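Local coordinates for Pre-mRNA-splicing factor SAD1 (PDB 4MSX), which promotes assembly of newly made U4 snRNA into the U4/U6 snRNP and is required for pre-mRNA splicing, although its deubiquitinase-like fold is catalytically inactive, at residues 273-278 with 319-324; 265-270 with 376-381; 209-214 with 281-286. All blocks are in the same frame, centred on the assembly; numbering follows the deposited sequence.

Contact 1: residues 273-278 with 319-324; sequences LFNKIC and PFWVLT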
loop_
_atom_site.group_PDB
_atom_site.type_symbol
_atom_site.label_atom_id
_atom_site.label_comp_id
_atom_site.label_asym_id
_atom_site.label_seq_id
_atom_site.Cartn_x
_atom_site.Cartn_y
_atom_site.Cartn_z
ATOM N N LEU A 273 -0.737 -9.241 5.753
ATOM C CA LEU A 273 -1.753 -8.728 4.823
ATOM C C LEU A 273 -1.973 -9.767 3.683
ATOM O O LEU A 273 -3.118 -10.060 3.302
ATOM C CB LEU A 273 -1.307 -7.396 4.214
ATOM C CG LEU A 273 -2.452 -6.658 3.534
ATOM C CD1 LEU A 273 -3.503 -6.150 4.579
ATOM C CD2 LEU A 273 -1.912 -5.510 2.689
ATOM N N PHE A 274 -0.893 -10.343 3.140
ATOM C CA PHE A 274 -1.091 -11.421 2.123
ATOM C C PHE A 274 -1.881 -12.600 2.686
ATOM O O PHE A 274 -2.779 -13.145 2.016
ATOM C CB PHE A 274 0.230 -11.996 1.628
ATOM C CG PHE A 274 0.853 -11.204 0.518
ATOM C CD1 PHE A 274 0.515 -9.885 0.305
ATOM C CD2 PHE A 274 1.765 -11.793 -0.334
ATOM C CE1 PHE A 274 1.091 -9.151 -0.747
ATOM C CE2 PHE A 274 2.348 -11.071 -1.378
ATOM C CZ PHE A 274 2.012 -9.759 -1.577
ATOM N N ASN A 275 -1.576 -13.006 3.924
ATOM C CA ASN A 275 -2.313 -14.117 4.494
ATOM C C ASN A 275 -3.774 -13.745 4.755
ATOM O O ASN A 275 -4.678 -14.584 4.622
ATOM C CB ASN A 275 -1.629 -14.692 5.750
ATOM C CG ASN A 275 -0.265 -15.393 5.411
ATOM O OD1 ASN A 275 -0.097 -16.015 4.341
ATOM N ND2 ASN A 275 0.708 -15.261 6.310
ATOM N N LYS A 276 -4.025 -12.499 5.132
ATOM C CA LYS A 276 -5.394 -12.111 5.465
ATOM C C LYS A 276 -6.223 -12.022 4.146
ATOM O O LYS A 276 -7.429 -12.319 4.106
ATOM C CB LYS A 276 -5.407 -10.788 6.207
ATOM C CG LYS A 276 -6.805 -10.268 6.577
ATOM C CD LYS A 276 -7.359 -11.152 7.684
ATOM C CE LYS A 276 -8.762 -10.763 8.000
ATOM N NZ LYS A 276 -9.254 -11.405 9.235
ATOM N N ILE A 277 -5.584 -11.555 3.095
ATOM C CA ILE A 277 -6.249 -11.462 1.775
ATOM C C ILE A 277 -6.630 -12.869 1.329
ATOM O O ILE A 277 -7.791 -13.111 0.920
ATOM C CB ILE A 277 -5.360 -10.815 0.700
ATOM C CG1 ILE A 277 -5.192 -9.334 1.011
ATOM C CG2 ILE A 277 -5.996 -11.018 -0.743
ATOM C CD1 ILE A 277 -4.062 -8.673 0.230
ATOM N N CYS A 278 -5.695 -13.794 1.457
ATOM C CA CYS A 278 -5.912 -15.180 1.027
ATOM C C CYS A 278 -7.023 -15.900 1.803
ATOM O O CYS A 278 -7.737 -16.736 1.240
ATOM C CB CYS A 278 -4.629 -15.985 1.129
ATOM S SG CYS A 278 -3.415 -15.561 -0.173
ATOM N N PRO A 319 6.950 -23.225 0.055
ATOM C CA PRO A 319 6.516 -22.014 -0.656
ATOM C C PRO A 319 6.945 -20.760 0.129
ATOM O O PRO A 319 7.217 -20.855 1.330
ATOM C CB PRO A 319 4.989 -22.145 -0.667
ATOM C CG PRO A 319 4.689 -22.950 0.556
ATOM C CD PRO A 319 5.853 -23.889 0.774
ATOM N N PHE A 320 6.997 -19.612 -0.534
ATOM C CA PHE A 320 7.233 -18.354 0.161
ATOM C C PHE A 320 6.509 -17.231 -0.525
ATOM O O PHE A 320 6.333 -17.237 -1.742
ATOM C CB PHE A 320 8.750 -18.021 0.219
ATOM C CG PHE A 320 9.403 -17.852 -1.149
ATOM C CD1 PHE A 320 9.344 -16.624 -1.827
ATOM C CD2 PHE A 320 10.113 -18.912 -1.736
ATOM C CE1 PHE A 320 9.971 -16.463 -3.094
ATOM C CE2 PHE A 320 10.751 -18.757 -2.999
ATOM C CZ PHE A 320 10.678 -17.537 -3.672
ATOM N N TRP A 321 6.122 -16.230 0.258
ATOM C CA TRP A 321 5.740 -14.941 -0.306
ATOM C C TRP A 321 6.971 -14.088 -0.405
ATOM O O TRP A 321 7.071 -13.274 -1.279
ATOM C CB TRP A 321 4.765 -14.148 0.651
ATOM C CG TRP A 321 3.473 -14.776 0.911
ATOM C CD1 TRP A 321 2.941 -15.140 2.138
ATOM C CD2 TRP A 321 2.482 -15.098 -0.071
ATOM N NE1 TRP A 321 1.668 -15.644 1.948
ATOM C CE2 TRP A 321 1.384 -15.651 0.603
ATOM C CE3 TRP A 321 2.442 -14.988 -1.473
ATOM C CZ2 TRP A 321 0.207 -16.055 -0.074
ATOM C CZ3 TRP A 321 1.315 -15.417 -2.137
ATOM C CH2 TRP A 321 0.208 -15.941 -1.436
ATOM N N VAL A 322 7.842 -14.169 0.613
ATOM C CA VAL A 322 8.965 -13.249 0.661
ATOM C C VAL A 322 10.199 -14.117 0.912
ATOM O O VAL A 322 10.213 -14.923 1.828
ATOM C CB VAL A 322 8.783 -12.207 1.817
ATOM C CG1 VAL A 322 10.100 -11.457 2.061
ATOM C CG2 VAL A 322 7.613 -11.244 1.491
ATOM N N LEU A 323 11.226 -13.952 0.101
ATOM C CA LEU A 323 12.445 -14.747 0.262
ATOM C C LEU A 323 13.472 -13.992 1.046
ATOM O O LEU A 323 13.894 -12.929 0.633
ATOM C CB LEU A 323 13.026 -15.064 -1.126
ATOM C CG LEU A 323 14.275 -15.955 -1.047
ATOM C CD1 LEU A 323 13.954 -17.326 -0.483
ATOM C CD2 LEU A 323 14.865 -16.070 -2.448
ATOM N N THR A 324 13.857 -14.516 2.208
ATOM C CA THR A 324 14.798 -13.804 3.067
ATOM C C THR A 324 16.204 -14.149 2.635
ATOM O O THR A 324 16.522 -15.304 2.483
ATOM C CB THR A 324 14.616 -14.156 4.563
ATOM O OG1 THR A 324 13.383 -13.572 5.016
ATOM C CG2 THR A 324 15.806 -13.575 5.420
#

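Contact 2: residues 265-270 with 376-381; sequences DPRLFL and IFHFNR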
loop_
_atom_site.group_PDB
_atom_site.type_symbol
_atom_site.label_atom_id
_atom_site.label_comp_id
_atom_site.label_asym_id
_atom_site.label_seq_id
_atom_site.Cartn_x
_atom_site.Cartn_y
_atom_site.Cartn_z
ATOM N N ASP A 265 6.921 -4.256 11.002
ATOM C CA ASP A 265 7.748 -3.582 10.005
ATOM C C ASP A 265 7.147 -3.982 8.644
ATOM O O ASP A 265 6.152 -4.710 8.616
ATOM C CB ASP A 265 9.241 -4.015 10.147
ATOM C CG ASP A 265 9.461 -5.528 9.947
ATOM O OD1 ASP A 265 8.836 -6.104 9.070
ATOM O OD2 ASP A 265 10.281 -6.159 10.664
ATOM N N PRO A 266 7.709 -3.481 7.539
ATOM C CA PRO A 266 7.026 -3.789 6.251
ATOM C C PRO A 266 6.933 -5.269 5.927
ATOM O O PRO A 266 5.962 -5.699 5.306
ATOM C CB PRO A 266 7.868 -3.048 5.201
ATOM C CG PRO A 266 8.348 -1.785 5.978
ATOM C CD PRO A 266 8.666 -2.359 7.415
ATOM N N ARG A 267 7.917 -6.069 6.347
ATOM C CA ARG A 267 7.889 -7.465 6.028
ATOM C C ARG A 267 6.784 -8.201 6.826
ATOM O O ARG A 267 5.993 -8.975 6.266
ATOM C CB ARG A 267 9.237 -8.108 6.362
ATOM C CG ARG A 267 9.174 -9.615 6.147
ATOM C CD ARG A 267 10.536 -10.309 6.482
ATOM N NE ARG A 267 10.262 -11.710 6.686
ATOM C CZ ARG A 267 9.873 -12.230 7.849
ATOM N NH1 ARG A 267 9.847 -11.479 8.947
ATOM N NH2 ARG A 267 9.590 -13.524 7.897
ATOM N N LEU A 268 6.760 -7.979 8.148
ATOM C CA LEU A 268 5.767 -8.644 8.983
ATOM C C LEU A 268 4.350 -8.224 8.535
ATOM O O LEU A 268 3.433 -9.017 8.515
ATOM C CB LEU A 268 5.948 -8.211 10.454
ATOM C CG LEU A 268 7.238 -8.822 11.053
ATOM C CD1 LEU A 268 7.536 -8.235 12.484
ATOM C CD2 LEU A 268 7.086 -10.345 11.097
ATOM N N PHE A 269 4.193 -6.960 8.200
ATOM C CA PHE A 269 2.863 -6.492 7.807
ATOM C C PHE A 269 2.484 -7.013 6.413
ATOM O O PHE A 269 1.346 -7.402 6.195
ATOM C CB PHE A 269 2.777 -4.977 7.863
ATOM C CG PHE A 269 1.389 -4.437 7.515
ATOM C CD1 PHE A 269 0.268 -4.821 8.267
ATOM C CD2 PHE A 269 1.207 -3.583 6.421
ATOM C CE1 PHE A 269 -1.017 -4.345 7.944
ATOM C CE2 PHE A 269 -0.095 -3.081 6.091
ATOM C CZ PHE A 269 -1.183 -3.457 6.866
ATOM N N LEU A 270 3.443 -7.051 5.481
ATOM C CA LEU A 270 3.166 -7.626 4.139
ATOM C C LEU A 270 2.714 -9.075 4.276
ATOM O O LEU A 270 1.737 -9.488 3.661
ATOM C CB LEU A 270 4.440 -7.564 3.271
ATOM C CG LEU A 270 4.168 -8.157 1.863
ATOM C CD1 LEU A 270 5.000 -7.410 0.808
ATOM C CD2 LEU A 270 4.479 -9.634 1.867
ATOM N N ILE A 376 9.781 -11.336 -4.311
ATOM C CA ILE A 376 9.951 -10.345 -3.250
ATOM C C ILE A 376 11.068 -10.805 -2.323
ATOM O O ILE A 376 10.992 -11.914 -1.748
ATOM C CB ILE A 376 8.634 -10.226 -2.437
ATOM C CG1 ILE A 376 7.468 -9.960 -3.380
ATOM C CG2 ILE A 376 8.791 -9.092 -1.351
ATOM C CD1 ILE A 376 6.047 -9.961 -2.658
ATOM N N PHE A 377 12.091 -9.970 -2.186
ATOM C CA PHE A 377 13.219 -10.306 -1.315
ATOM C C PHE A 377 13.114 -9.491 -0.049
ATOM O O PHE A 377 12.707 -8.331 -0.080
ATOM C CB PHE A 377 14.542 -9.869 -1.936
ATOM C CG PHE A 377 14.896 -10.610 -3.215
ATOM C CD1 PHE A 377 14.654 -11.971 -3.330
ATOM C CD2 PHE A 377 15.490 -9.933 -4.266
ATOM C CE1 PHE A 377 15.013 -12.676 -4.498
ATOM C CE2 PHE A 377 15.839 -10.626 -5.466
ATOM C CZ PHE A 377 15.582 -11.973 -5.577
ATOM N N HIS A 378 13.598 -10.075 1.022
ATOM C CA HIS A 378 13.768 -9.346 2.295
ATOM C C HIS A 378 15.255 -9.478 2.685
ATOM O O HIS A 378 15.791 -10.592 2.681
ATOM C CB HIS A 378 12.917 -10.037 3.350
ATOM C CG HIS A 378 13.355 -9.791 4.774
ATOM N ND1 HIS A 378 13.603 -10.824 5.655
ATOM C CD2 HIS A 378 13.516 -8.640 5.477
ATOM C CE1 HIS A 378 13.931 -10.317 6.840
ATOM N NE2 HIS A 378 13.840 -9.001 6.772
ATOM N N PHE A 379 15.894 -8.370 3.035
ATOM C CA PHE A 379 17.317 -8.414 3.490
ATOM C C PHE A 379 17.301 -8.445 4.987
ATOM O O PHE A 379 16.726 -7.560 5.615
ATOM C CB PHE A 379 18.069 -7.226 2.935
ATOM C CG PHE A 379 18.067 -7.239 1.422
ATOM C CD1 PHE A 379 18.998 -8.016 0.716
ATOM C CD2 PHE A 379 17.072 -6.592 0.715
ATOM C CE1 PHE A 379 18.945 -8.082 -0.700
ATOM C CE2 PHE A 379 16.995 -6.662 -0.687
ATOM C CZ PHE A 379 17.935 -7.399 -1.390
ATOM N N ASN A 380 17.924 -9.463 5.576
ATOM C CA ASN A 380 17.668 -9.706 7.002
ATOM C C ASN A 380 18.503 -8.754 7.859
ATOM O O ASN A 380 19.550 -9.136 8.362
ATOM C CB ASN A 380 17.999 -11.144 7.343
ATOM C CG ASN A 380 17.537 -11.511 8.747
ATOM O OD1 ASN A 380 16.772 -10.758 9.366
ATOM N ND2 ASN A 380 17.988 -12.648 9.253
ATOM N N ARG A 381 18.042 -7.527 8.009
ATOM C CA ARG A 381 18.768 -6.500 8.778
ATOM C C ARG A 381 18.739 -6.691 10.301
ATOM O O ARG A 381 19.721 -6.366 10.999
ATOM C CB ARG A 381 18.128 -5.143 8.499
ATOM C CG ARG A 381 18.114 -4.749 6.993
ATOM C CD ARG A 381 19.527 -4.316 6.523
ATOM N NE ARG A 381 19.566 -4.024 5.076
ATOM C CZ ARG A 381 20.690 -3.718 4.425
ATOM N NH1 ARG A 381 21.879 -3.701 5.074
ATOM N NH2 ARG A 381 20.628 -3.453 3.141
HETATM O O HOH W 1 12.662 -7.850 9.853
#

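Contact 3: residues 209-214 with 281-286; sequences RDHFLL and SNDLKS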
loop_
_atom_site.group_PDB
_atom_site.type_symbol
_atom_site.label_atom_id
_atom_site.label_comp_id
_atom_site.label_asym_id
_atom_site.label_seq_id
_atom_site.Cartn_x
_atom_site.Cartn_y
_atom_site.Cartn_z
ATOM N N ARG A 209 -3.454 -5.183 -8.612
ATOM C CA ARG A 209 -4.023 -3.844 -8.696
ATOM C C ARG A 209 -5.243 -3.875 -9.619
ATOM O O ARG A 209 -6.353 -3.385 -9.271
ATOM C CB ARG A 209 -3.030 -2.856 -9.294
ATOM C CG ARG A 209 -3.633 -1.441 -9.479
ATOM C CD ARG A 209 -2.752 -0.619 -10.398
ATOM N NE ARG A 209 -2.961 -1.092 -11.798
ATOM C CZ ARG A 209 -2.409 -0.517 -12.860
ATOM N NH1 ARG A 209 -1.630 0.538 -12.687
ATOM N NH2 ARG A 209 -2.628 -0.998 -14.103
ATOM N N ASP A 210 -5.052 -4.458 -10.805
ATOM C CA ASP A 210 -6.164 -4.437 -11.799
ATOM C C ASP A 210 -7.415 -5.107 -11.255
ATOM O O ASP A 210 -8.555 -4.630 -11.448
ATOM C CB ASP A 210 -5.740 -5.100 -13.117
ATOM C CG ASP A 210 -4.813 -4.220 -13.924
ATOM O OD1 ASP A 210 -4.403 -3.160 -13.385
ATOM O OD2 ASP A 210 -4.481 -4.579 -15.101
ATOM N N HIS A 211 -7.225 -6.216 -10.545
ATOM C CA HIS A 211 -8.372 -6.916 -9.986
ATOM C C HIS A 211 -9.117 -6.016 -8.976
ATOM O O HIS A 211 -10.379 -5.989 -8.929
ATOM C CB HIS A 211 -7.948 -8.208 -9.293
ATOM C CG HIS A 211 -9.102 -9.068 -8.885
ATOM N ND1 HIS A 211 -9.745 -9.910 -9.777
ATOM C CD2 HIS A 211 -9.740 -9.213 -7.699
ATOM C CE1 HIS A 211 -10.743 -10.518 -9.154
ATOM N NE2 HIS A 211 -10.765 -10.108 -7.897
ATOM N N PHE A 212 -8.351 -5.305 -8.135
ATOM C CA PHE A 212 -9.001 -4.415 -7.133
ATOM C C PHE A 212 -9.705 -3.226 -7.805
ATOM O O PHE A 212 -10.768 -2.777 -7.335
ATOM C CB PHE A 212 -7.948 -3.823 -6.166
ATOM C CG PHE A 212 -7.616 -4.717 -4.986
ATOM C CD1 PHE A 212 -8.597 -5.123 -4.115
ATOM C CD2 PHE A 212 -6.311 -5.123 -4.762
ATOM C CE1 PHE A 212 -8.282 -5.906 -2.985
ATOM C CE2 PHE A 212 -5.978 -5.933 -3.637
ATOM C CZ PHE A 212 -6.967 -6.322 -2.767
ATOM N N LEU A 213 -9.068 -2.649 -8.833
ATOM C CA LEU A 213 -9.625 -1.426 -9.452
ATOM C C LEU A 213 -10.910 -1.726 -10.238
ATOM O O LEU A 213 -11.794 -0.899 -10.272
ATOM C CB LEU A 213 -8.661 -0.767 -10.421
ATOM C CG LEU A 213 -7.320 -0.318 -9.829
ATOM C CD1 LEU A 213 -6.481 0.465 -10.841
ATOM C CD2 LEU A 213 -7.583 0.541 -8.539
ATOM N N LEU A 214 -11.002 -2.901 -10.861
ATOM C CA LEU A 214 -12.110 -3.160 -11.839
ATOM C C LEU A 214 -13.256 -3.960 -11.259
ATOM O O LEU A 214 -14.283 -4.142 -11.922
ATOM C CB LEU A 214 -11.582 -3.886 -13.106
ATOM C CG LEU A 214 -10.565 -3.058 -13.883
ATOM C CD1 LEU A 214 -9.844 -3.870 -15.017
ATOM C CD2 LEU A 214 -11.239 -1.860 -14.489
ATOM N N SER A 281 -10.592 -13.937 0.485
ATOM C CA SER A 281 -11.042 -13.797 -0.915
ATOM C C SER A 281 -10.476 -14.927 -1.728
ATOM O O SER A 281 -9.251 -15.019 -1.906
ATOM C CB SER A 281 -10.587 -12.469 -1.528
ATOM O OG SER A 281 -10.795 -12.461 -2.982
ATOM N N ASN A 282 -11.333 -15.803 -2.249
ATOM C CA ASN A 282 -10.795 -16.891 -3.074
ATOM C C ASN A 282 -10.188 -16.372 -4.360
ATOM O O ASN A 282 -9.166 -16.905 -4.820
ATOM C CB ASN A 282 -11.858 -17.970 -3.347
ATOM C CG ASN A 282 -12.191 -18.770 -2.100
ATOM O OD1 ASN A 282 -11.298 -19.121 -1.310
ATOM N ND2 ASN A 282 -13.481 -19.041 -1.893
ATOM N N ASP A 283 -10.820 -15.353 -4.947
ATOM C CA ASP A 283 -10.339 -14.715 -6.189
ATOM C C ASP A 283 -8.898 -14.146 -5.991
ATOM O O ASP A 283 -7.962 -14.394 -6.803
ATOM C CB ASP A 283 -11.229 -13.495 -6.562
ATOM C CG ASP A 283 -12.629 -13.860 -6.991
ATOM O OD1 ASP A 283 -12.974 -15.075 -7.111
ATOM O OD2 ASP A 283 -13.390 -12.886 -7.242
ATOM N N LEU A 284 -8.730 -13.327 -4.942
ATOM C CA LEU A 284 -7.398 -12.722 -4.717
ATOM C C LEU A 284 -6.413 -13.782 -4.256
ATOM O O LEU A 284 -5.232 -13.705 -4.561
ATOM C CB LEU A 284 -7.476 -11.576 -3.686
ATOM C CG LEU A 284 -8.193 -10.354 -4.312
ATOM C CD1 LEU A 284 -8.878 -9.462 -3.257
ATOM C CD2 LEU A 284 -7.251 -9.535 -5.205
ATOM N N LYS A 285 -6.873 -14.771 -3.505
ATOM C CA LYS A 285 -5.988 -15.847 -3.134
ATOM C C LYS A 285 -5.391 -16.514 -4.367
ATOM O O LYS A 285 -4.178 -16.777 -4.439
ATOM C CB LYS A 285 -6.739 -16.879 -2.303
ATOM C CG LYS A 285 -5.894 -18.108 -1.930
ATOM C CD LYS A 285 -6.799 -19.104 -1.232
ATOM C CE LYS A 285 -6.089 -20.377 -0.819
ATOM N NZ LYS A 285 -7.040 -21.289 -0.101
ATOM N N SER A 286 -6.242 -16.806 -5.360
ATOM C CA SER A 286 -5.717 -17.456 -6.558
ATOM C C SER A 286 -4.766 -16.528 -7.311
ATOM O O SER A 286 -3.773 -16.975 -7.848
ATOM C CB SER A 286 -6.911 -17.911 -7.458
ATOM O OG SER A 286 -7.553 -16.759 -8.004
#

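Contact 1: residues 273-278 with 319-324
Phe274 and Trp321 mark the closest backbone approach between helical turn 273-278 and segment 319-324, their CA atoms 8.1 Å apart, so the gap is bridged by side chains. Trp321 sits in the link between two strands and sends its indole across to the helix, where three residues meet it on different sides. Phe274 provides an edge-to-face (T-shaped) stack: its edge is directed at the indole face, the planes stand at 89°, and the phenyl centroid lies 5.0 Å from that of the Trp321 six-membered ring. The leading atom is Phe274 CD2, 3.4 Å from Trp321 CD2 and displaced toward the rim of the indole. Behind it, Phe274 CB makes a CH-pi contact over the face of the Trp321 five-membered ring, 4.0 Å from the centroid.

At the pyrrole edge, Trp321 NE1 donates to Asn275 OD1 over 3.0 Å with an N-H...O angle of 163°. The acceptor lies close to the indole plane, yet the donor stands 40° above the Asn275 carbonyl plane, so the bond is straight at the hydrogen but misses the oxygen lone pairs. Asn275 CG, set opposite the carbonyl carbon, lets OD1 reach the indole N-H. Obliquely to the benzo ring, Cys278 SG makes a sulfur-aromatic contact, 3.7 Å from Trp321 CZ2.

Lys293 adds a cation-pi contact to the indole. Within the ubiquitin-specific-protease-like domain, away from the zinc finger, the indole joins the link between strands 315-320 and 323-325 to helix 266-280, while Ile277 turns to helices 222-234 and 282-292 and Leu323 pairs with strand 374-379.

Contact 2: residues 265-270 with 376-381
Arg267 and His378 meet because both first torsions place CG opposite the backbone N, chi1 175° in Arg267 and 157° in His378; the arginine chain then runs extended from CG to NE and carries its methylene across the imidazole. Arg267 CD lies over one face of the imidazole, a CH-pi-like placement modelled closer than a C-H should sit and so doubtful in detail. Farther along, Arg267 NE is 3.6 Å from His378 ND1, while the guanidinium and imidazole planes are inclined by 30°. The geometry thus suggests aliphatic packing on a ring face rather than a parallel guanidinium stack. The opposite His378 face has the backbone N of Asn380 above its centre. His378 ND1 is hydrogen-bonded to Thr324 OG1, which helps to fix the imidazole's rotation.

One turn further along the helix, Leu270 CD1 and Ile376 CD1 make a looser apolar contact, tentative because Leu270 has two conformers. At the helix start, Asp265 is the N-cap: its OD1 accepts from Leu268 N at 2.9 Å in a nearly straight bond, and more weakly from Arg267 N. The other carboxylate oxygen, OD2, takes a hydrogen from a water 3.0 Å away, and the same water donates weakly to His378 NE2. Asp265 OD2 also has a salt-bridge partner in Arg384.

These contacts lay the first turn of helix 266-280 on strand 374-379 in the mixed sheet of the ubiquitin-specific-protease-like domain. That strand lies between 323-325, parallel to it, and 472-480, antiparallel; on other sides of the helical turn, Pro266 and Phe269 pack against helix 189-203.

Contact 3: residues 209-214 with 281-286
Leu284 faces two aromatic side chains of helical segment 209-214, and both its methyls lie over the same face of the Phe212 ring. CD2 is 4.2 Å from the Phe212 centroid, a CH-pi contact offset toward the rim. CD1 sits near the CE1-CZ rim, 3.6 Å from Phe212 CE1. The same CD2 methyl also meets His211 CD2 at 3.5 Å, obliquely to the imidazole, so it fills the corner between the two rings. With chi1 at -171°, His211 CG is opposite its backbone N and the imidazole extends to the neighbouring helix.

There His211 NE2 comes within 3.7 Å of Asp283 CB. The Asp283 carboxylate stands almost perpendicular to the imidazole, at 87°; OD2 is near the ring plane, but 3.9 Å from His211 NE2. The segments run nearly antiparallel, 158° between axes and 11.1 Å apart. Ser281 OG caps the second helix by accepting from Leu284 N.

Van der Waals and CH-pi packing therefore joins these helices of the ubiquitin-hydrolase-like domain. Asp283 could still favour a positive charge on His211 electrostatically, although their separation gives no evidence of a salt bridge.

Contact 2 is buried, whereas contacts 1 and 3 each combine buried apolar groups with an exposed residue at the margin; all three lie in the ubiquitin-specific-protease-like domain, away from the zinc ion. Contacts 1 and 2 share helix 266-280, setting successive parts of it against strand 374-379 and against the link leading into its neighbour 323-325: Leu323 N lies 2.8 Å from Ile376 O, consistent with a hydrogen bond. Contact 3 joins two helices, reaching contact 1 where Ile277 CG2 packs 3.3 Å from Leu284 CB; contacts 2 and 3 do not touch. A direct polar bond spans contact 1, a water bound weakly at His378 links it to Asp265 in contact 2, and contact 3 relies on packing.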